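Local coordinates for protein LP04448p (Drosophila melanogaster, PDB 4QMH) that probably binds tubulin through an array of TOG domains, of which this is the fourth, and so helps drive microtubule polymerization, at residues R97-F100 against P101-H105; M26-D30 against W31-N35. All coordinates share one frame; numbering follows the deposited sequence.

Both contacts are local, each made by one unbroken run in an all-helical TOG domain; their centres lie about 21 Å apart and the two do not touch. Contact 1 belongs to the core: it runs along helix 96-106, its centre about 6 Å from that of the chain, and is mostly aromatic and aliphatic, its polar part being backbone bonding. Contact 2, its centre about 25 Å from the same point and only partly buried, is the turn from helix 20-26 into helix 31-48, where carboxylates, an arginine and waters tie up backbone groups at a helix start. Helix 58-66 meets L99 and F103 in one, M26 and R34 in the other; helix 71-88 meets F103 and R34.

Contact 1 (R97-F100 against P101-H105); sequences RNLF and PGFLH
R97 meets P101 through its backbone, its O lying 3.4 Å from P101 CD, the ring carbon that stands where an amide hydrogen would in a regular turn. This is the kink of helix 96-106, one of the helices of the TOG domain's HEAT-repeat-like stack. N98 O lies a little farther from the same CD, while the N98 side chain turns to helix 58-66. Past the kink the i to i+4 pattern resumes: L99 O accepts from F103 N at 3.0 Å, in the carbonyl plane. That same oxygen lies over one face of the F103 ring, near its rim, and L99 CB meets F103 CZ at 3.7 Å. F103 also reaches helices 71-88 and 112-129, with F125 edge-to-face. With an alanine here, a gap would probably open between these helices, and L99 CB would lose its contact with CZ. At F100, CG is anti to the backbone N (chi1 -175°), which swings the ring out so that one face lies against L104; the ring also stacks with F134. F100 O takes L104 N at 2.9 Å, and L104 CG makes a CH-pi contact with the F100 ring, 3.9 Å from its centroid and 17° off the normal.

Contact 2 (M26-D30 against W31-N35); sequences MSDKD and WKTRN
The R34 side chain runs from helix 31-48 back along the preceding turn, its aliphatic part lying against backbone carbonyls. R34 CB sits 3.4 Å from M26 O, CG touches both M26 O and D28 O, and CD meets the same two oxygens. The chain then turns about the CG-CD bond (chi3 -80°), which brings the guanidinium round to the turn. NE forms a salt bridge with D68, and R34 NH1 donates to D28 O at 2.8 Å, with that oxygen near the guanidinium plane. NH2 gives a hydrogen to a water that is weakly bonded to K29 O, while W31 CA covers one face of the group near its rim. Within this loop, D28 to D30 form an Asx turn that runs into the helix N-cap: D28 OD2 accepts from D30 N at 2.8 Å on its anti side, and D30, the N-cap residue, accepts weakly from K32 N through OD1. D30 O takes R34 N in a nearly straight bond (166°) and T33 N in a weak one. Water also serves the first turn, one molecule linking K29 O to W31 N and another bridging D30 OD2 and T33 OG1. T33 CG2, anti to its own amide nitrogen, rests 3.5 Å from D28 CB.

Contact 1 (R97-F100 against P101-H105)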
ATOM      1  N   ARG A  97      -7.987   1.377   4.335  1.00  8.84           N
ATOM      2  CA  ARG A  97      -8.573   2.241   3.316  1.00  9.72           C
ATOM      3  C   ARG A  97      -8.123   3.707   3.431  1.00 12.28           C
ATOM      4  O   ARG A  97      -7.942   4.392   2.421  1.00 10.44           O
ATOM      5  CB  ARG A  97     -10.094   2.125   3.354  1.00 17.73           C
ATOM      6  CG  ARG A  97     -10.808   2.906   2.299  1.00 24.04           C
ATOM      7  CD  ARG A  97     -12.298   2.631   2.374  1.00 20.02           C
ATOM      8  NE  ARG A  97     -13.020   3.485   1.450  1.00 23.04           N
ATOM      9  CZ  ARG A  97     -13.215   3.187   0.176  1.00 24.66           C
ATOM     10  NH1 ARG A  97     -12.741   2.044  -0.313  1.00 16.99           N
ATOM     11  NH2 ARG A  97     -13.883   4.027  -0.601  1.00 35.26           N
ATOM     12  N   ASN A  98      -7.928   4.191   4.659  1.00 10.61           N
ATOM     13  CA  ASN A  98      -7.428   5.549   4.851  1.00 11.25           C
ATOM     14  C   ASN A  98      -5.931   5.696   4.587  1.00 15.12           C
ATOM     15  O   ASN A  98      -5.496   6.663   3.962  1.00 17.29           O
ATOM     16  CB  ASN A  98      -7.760   6.063   6.259  1.00 13.71           C
ATOM     17  CG  ASN A  98      -9.180   6.602   6.371  1.00 21.00           C
ATOM     18  OD1 ASN A  98      -9.533   7.605   5.742  1.00 23.69           O
ATOM     19  ND2 ASN A  98      -9.991   5.949   7.186  1.00 26.85           N
ATOM     20  N   LEU A  99      -5.145   4.731   5.052  1.00  7.05           N
ATOM     21  CA  LEU A  99      -3.698   4.917   5.131  1.00  6.44           C
ATOM     22  C   LEU A  99      -2.921   4.320   3.969  1.00  8.60           C
ATOM     23  O   LEU A  99      -1.885   4.847   3.590  1.00  6.87           O
ATOM     24  CB  LEU A  99      -3.150   4.335   6.431  1.00  8.36           C
ATOM     25  CG  LEU A  99      -3.806   4.929   7.675  1.00  7.20           C
ATOM     26  CD1 LEU A  99      -3.282   4.219   8.920  1.00 13.22           C
ATOM     27  CD2 LEU A  99      -3.556   6.430   7.747  1.00 10.21           C
ATOM     28  N   PHE A 100      -3.410   3.212   3.425  1.00  6.51           N
ATOM     29  CA  PHE A 100      -2.696   2.523   2.350  1.00  8.06           C
ATOM     30  C   PHE A 100      -2.454   3.403   1.106  1.00  9.23           C
ATOM     31  O   PHE A 100      -1.360   3.380   0.552  1.00  7.67           O
ATOM     32  CB  PHE A 100      -3.433   1.216   2.004  1.00  9.34           C
ATOM     33  CG  PHE A 100      -2.735   0.339   0.995  1.00  9.07           C
ATOM     34  CD1 PHE A 100      -1.393   0.009   1.128  1.00 10.99           C
ATOM     35  CD2 PHE A 100      -3.456  -0.227  -0.053  1.00  7.02           C
ATOM     36  CE1 PHE A 100      -0.771  -0.837   0.219  1.00  8.44           C
ATOM     37  CE2 PHE A 100      -2.834  -1.065  -0.972  1.00  7.61           C
ATOM     38  CZ  PHE A 100      -1.490  -1.372  -0.830  1.00  9.88           C
ATOM     39  N   PRO A 101      -3.462   4.175   0.660  1.00  7.54           N
ATOM     40  CA  PRO A 101      -3.170   5.056  -0.482  1.00 10.02           C
ATOM     41  C   PRO A 101      -1.983   5.982  -0.219  1.00  9.48           C
ATOM     42  O   PRO A 101      -1.185   6.238  -1.135  1.00  8.28           O
ATOM     43  CB  PRO A 101      -4.457   5.859  -0.636  1.00  8.47           C
ATOM     44  CG  PRO A 101      -5.536   4.882  -0.175  1.00  9.03           C
ATOM     45  CD  PRO A 101      -4.895   4.181   1.010  1.00  9.01           C
ATOM     46  N   GLY A 102      -1.857   6.455   1.021  1.00  6.88           N
ATOM     47  CA  GLY A 102      -0.751   7.328   1.385  1.00  6.92           C
ATOM     48  C   GLY A 102       0.582   6.594   1.406  1.00  5.41           C
ATOM     49  O   GLY A 102       1.601   7.130   0.988  1.00  6.46           O
ATOM     50  N   PHE A 103       0.582   5.363   1.911  1.00  6.26           N
ATOM     51  CA  PHE A 103       1.772   4.525   1.859  1.00  5.38           C
ATOM     52  C   PHE A 103       2.202   4.309   0.414  1.00  7.82           C
ATOM     53  O   PHE A 103       3.385   4.392   0.078  1.00  7.01           O
ATOM     54  CB  PHE A 103       1.514   3.142   2.471  1.00  5.02           C
ATOM     55  CG  PHE A 103       1.117   3.155   3.915  1.00  6.00           C
ATOM     56  CD1 PHE A 103       1.344   4.254   4.730  1.00  8.79           C
ATOM     57  CD2 PHE A 103       0.505   2.036   4.455  1.00  7.35           C
ATOM     58  CE1 PHE A 103       0.966   4.230   6.063  1.00  9.18           C
ATOM     59  CE2 PHE A 103       0.126   1.998   5.796  1.00 10.78           C
ATOM     60  CZ  PHE A 103       0.355   3.106   6.600  1.00  6.38           C
ATOM     61  N   LEU A 104       1.236   4.014  -0.448  1.00  7.99           N
ATOM     62  CA  LEU A 104       1.558   3.742  -1.839  1.00 11.94           C
ATOM     63  C   LEU A 104       2.153   4.983  -2.472  1.00 11.15           C
ATOM     64  O   LEU A 104       3.089   4.909  -3.266  1.00 11.00           O
ATOM     65  CB  LEU A 104       0.311   3.309  -2.611  1.00  7.06           C
ATOM     66  CG  LEU A 104      -0.248   1.914  -2.321  1.00  9.27           C
ATOM     67  CD1 LEU A 104      -1.562   1.727  -3.070  1.00 10.52           C
ATOM     68  CD2 LEU A 104       0.775   0.830  -2.680  1.00 14.43           C
ATOM     69  N   HIS A 105       1.592   6.137  -2.140  1.00  8.08           N
ATOM     70  CA  HIS A 105       2.071   7.353  -2.742  1.00  8.01           C
ATOM     71  C   HIS A 105       3.518   7.642  -2.338  1.00  9.72           C
ATOM     72  O   HIS A 105       4.308   8.130  -3.148  1.00 13.32           O
ATOM     73  CB  HIS A 105       1.167   8.525  -2.394  1.00  9.28           C
ATOM     74  CG  HIS A 105       1.448   9.735  -3.214  1.00 12.58           C
ATOM     75  ND1 HIS A 105       1.099   9.827  -4.546  1.00 15.41           N
ATOM     76  CD2 HIS A 105       2.085  10.887  -2.906  1.00 13.69           C
ATOM     77  CE1 HIS A 105       1.493  11.000  -5.013  1.00 11.98           C
ATOM     78  NE2 HIS A 105       2.096  11.658  -4.041  1.00 16.42           N
TER

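Contact 2 (M26-D30 against W31-N35)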
ATOM      1  N   MET A  26      -2.488  19.120  14.643  1.00  9.48           N
ATOM      2  CA  MET A  26      -1.910  18.281  13.592  1.00  7.44           C
ATOM      3  C   MET A  26      -2.098  18.855  12.186  1.00 10.42           C
ATOM      4  O   MET A  26      -1.311  18.557  11.284  1.00 10.04           O
ATOM      5  CB  MET A  26      -2.499  16.861  13.651  1.00 11.02           C
ATOM      6  CG  MET A  26      -1.997  16.031  14.822  1.00 10.08           C
ATOM      7  SD  MET A  26      -2.846  14.448  14.952  1.00 14.13           S
ATOM      8  CE  MET A  26      -2.473  13.735  13.350  1.00 11.66           C
ATOM      9  N   SER A  27      -3.141  19.660  11.991  1.00 11.48           N
ATOM     10  CA  SER A  27      -3.426  20.202  10.661  1.00 13.36           C
ATOM     11  C   SER A  27      -3.167  21.713  10.540  1.00 14.07           C
ATOM     12  O   SER A  27      -3.632  22.358   9.600  1.00 18.45           O
ATOM     13  CB  SER A  27      -4.856  19.854  10.227  1.00 15.94           C
ATOM     14  OG  SER A  27      -5.815  20.384  11.126  1.00 20.12           O
ATOM     15  N   ASP A  28      -2.419  22.267  11.491  1.00 15.61           N
ATOM     16  CA  ASP A  28      -2.062  23.690  11.464  1.00 14.57           C
ATOM     17  C   ASP A  28      -1.336  24.057  10.167  1.00 13.38           C
ATOM     18  O   ASP A  28      -0.706  23.211   9.548  1.00 13.72           O
ATOM     19  CB  ASP A  28      -1.176  24.007  12.663  1.00 14.50           C
ATOM     20  CG  ASP A  28      -1.025  25.498  12.905  1.00 18.03           C
ATOM     21  OD1 ASP A  28      -1.885  26.071  13.600  1.00 21.08           O
ATOM     22  OD2 ASP A  28      -0.052  26.092  12.403  1.00 17.48           O
ATOM     23  N   LYS A  29      -1.419  25.322   9.760  1.00 17.72           N
ATOM     24  CA  LYS A  29      -0.713  25.782   8.564  1.00 20.26           C
ATOM     25  C   LYS A  29       0.819  25.755   8.713  1.00 13.69           C
ATOM     26  O   LYS A  29       1.541  25.683   7.714  1.00 14.67           O
ATOM     27  CB  LYS A  29      -1.185  27.189   8.178  1.00 25.17           C
ATOM     28  CG  LYS A  29      -1.128  28.177   9.330  1.00 35.13           C
ATOM     29  CD  LYS A  29      -1.775  29.501   8.962  1.00 44.94           C
ATOM     30  CE  LYS A  29      -1.957  30.381  10.188  1.00 51.51           C
ATOM     31  NZ  LYS A  29      -2.802  31.571   9.883  1.00 58.46           N
ATOM     32  N   ASP A  30       1.306  25.796   9.952  1.00 16.10           N
ATOM     33  CA  ASP A  30       2.746  25.807  10.225  1.00 15.14           C
ATOM     34  C   ASP A  30       3.264  24.399  10.464  1.00 13.88           C
ATOM     35  O   ASP A  30       2.804  23.726  11.375  1.00 15.23           O
ATOM     36  CB  ASP A  30       3.043  26.676  11.448  1.00 18.87           C
ATOM     37  CG  ASP A  30       4.503  26.602  11.896  1.00 31.80           C
ATOM     38  OD1 ASP A  30       5.404  26.355  11.063  1.00 27.61           O
ATOM     39  OD2 ASP A  30       4.750  26.804  13.102  1.00 41.15           O
ATOM     40  N   TRP A  31       4.224  23.954   9.656  1.00 13.20           N
ATOM     41  CA  TRP A  31       4.704  22.576   9.785  1.00 12.13           C
ATOM     42  C   TRP A  31       5.256  22.269  11.181  1.00  9.69           C
ATOM     43  O   TRP A  31       5.091  21.154  11.677  1.00 12.47           O
ATOM     44  CB  TRP A  31       5.726  22.229   8.693  1.00 13.53           C
ATOM     45  CG  TRP A  31       7.093  22.753   8.941  1.00 17.89           C
ATOM     46  CD1 TRP A  31       7.610  23.936   8.502  1.00 19.70           C
ATOM     47  CD2 TRP A  31       8.138  22.101   9.672  1.00 18.13           C
ATOM     48  NE1 TRP A  31       8.912  24.067   8.926  1.00 19.12           N
ATOM     49  CE2 TRP A  31       9.260  22.952   9.643  1.00 20.04           C
ATOM     50  CE3 TRP A  31       8.233  20.878  10.345  1.00 21.83           C
ATOM     51  CZ2 TRP A  31      10.462  22.623  10.268  1.00 21.49           C
ATOM     52  CZ3 TRP A  31       9.424  20.554  10.966  1.00 23.07           C
ATOM     53  CH2 TRP A  31      10.524  21.422  10.922  1.00 24.99           C
ATOM     54  N   LYS A  32       5.888  23.248  11.829  1.00 12.39           N
ATOM     55  CA  LYS A  32       6.420  23.009  13.169  1.00 12.28           C
ATOM     56  C   LYS A  32       5.296  22.705  14.146  1.00 10.76           C
ATOM     57  O   LYS A  32       5.464  21.899  15.056  1.00 14.27           O
ATOM     58  CB  LYS A  32       7.273  24.188  13.648  1.00 18.72           C
ATOM     59  CG  LYS A  32       8.548  24.339  12.857  1.00 20.24           C
ATOM     60  CD  LYS A  32       9.415  25.462  13.383  1.00 26.97           C
ATOM     61  CE  LYS A  32      10.718  25.535  12.607  1.00 35.35           C
ATOM     62  NZ  LYS A  32      11.526  26.728  12.979  1.00 34.70           N
ATOM     63  N   THR A  33       4.140  23.331  13.942  1.00  9.52           N
ATOM     64  CA  THR A  33       2.989  23.075  14.801  1.00 12.26           C
ATOM     65  C   THR A  33       2.368  21.708  14.514  1.00 11.07           C
ATOM     66  O   THR A  33       2.004  20.987  15.440  1.00 11.18           O
ATOM     67  CB  THR A  33       1.939  24.178  14.665  1.00 16.37           C
ATOM     68  OG1 THR A  33       2.542  25.431  15.025  1.00 18.79           O
ATOM     69  CG2 THR A  33       0.749  23.910  15.578  1.00 17.57           C
ATOM     70  N   ARG A  34       2.244  21.350  13.238  1.00 14.15           N
ATOM     71  CA  ARG A  34       1.828  19.989  12.893  1.00  9.50           C
ATOM     72  C   ARG A  34       2.746  18.958  13.559  1.00  9.08           C
ATOM     73  O   ARG A  34       2.298  17.918  14.040  1.00  9.66           O
ATOM     74  CB  ARG A  34       1.822  19.768  11.371  1.00  8.95           C
ATOM     75  CG  ARG A  34       1.039  20.826  10.607  1.00 11.11           C
ATOM     76  CD  ARG A  34       0.517  20.308   9.280  1.00  9.93           C
ATOM     77  NE  ARG A  34       1.520  20.288   8.215  1.00 10.88           N
ATOM     78  CZ  ARG A  34       1.995  21.380   7.615  1.00 11.16           C
ATOM     79  NH1 ARG A  34       1.603  22.588   8.011  1.00 11.62           N
ATOM     80  NH2 ARG A  34       2.888  21.266   6.640  1.00 12.87           N
ATOM     81  N   ASN A  35       4.038  19.251  13.586  1.00  9.92           N
ATOM     82  CA  ASN A  35       4.986  18.316  14.171  1.00 11.08           C
ATOM     83  C   ASN A  35       4.757  18.157  15.669  1.00 10.93           C
ATOM     84  O   ASN A  35       4.874  17.062  16.214  1.00 11.21           O
ATOM     85  CB  ASN A  35       6.419  18.776  13.914  1.00 12.05           C
ATOM     86  CG  ASN A  35       7.438  17.786  14.431  1.00 17.48           C
ATOM     87  OD1 ASN A  35       7.467  16.642  13.992  1.00 17.26           O
ATOM     88  ND2 ASN A  35       8.280  18.220  15.370  1.00 17.12           N
TER
HETATM   89  O   HOH W   1       4.617  25.478   7.076  1.00 20.71           O
HETATM   90  O   HOH W   2       3.264  23.906   5.478  1.00 22.51           O
HETATM   91  O   HOH W   3       3.784  27.795  15.329  1.00 43.51           O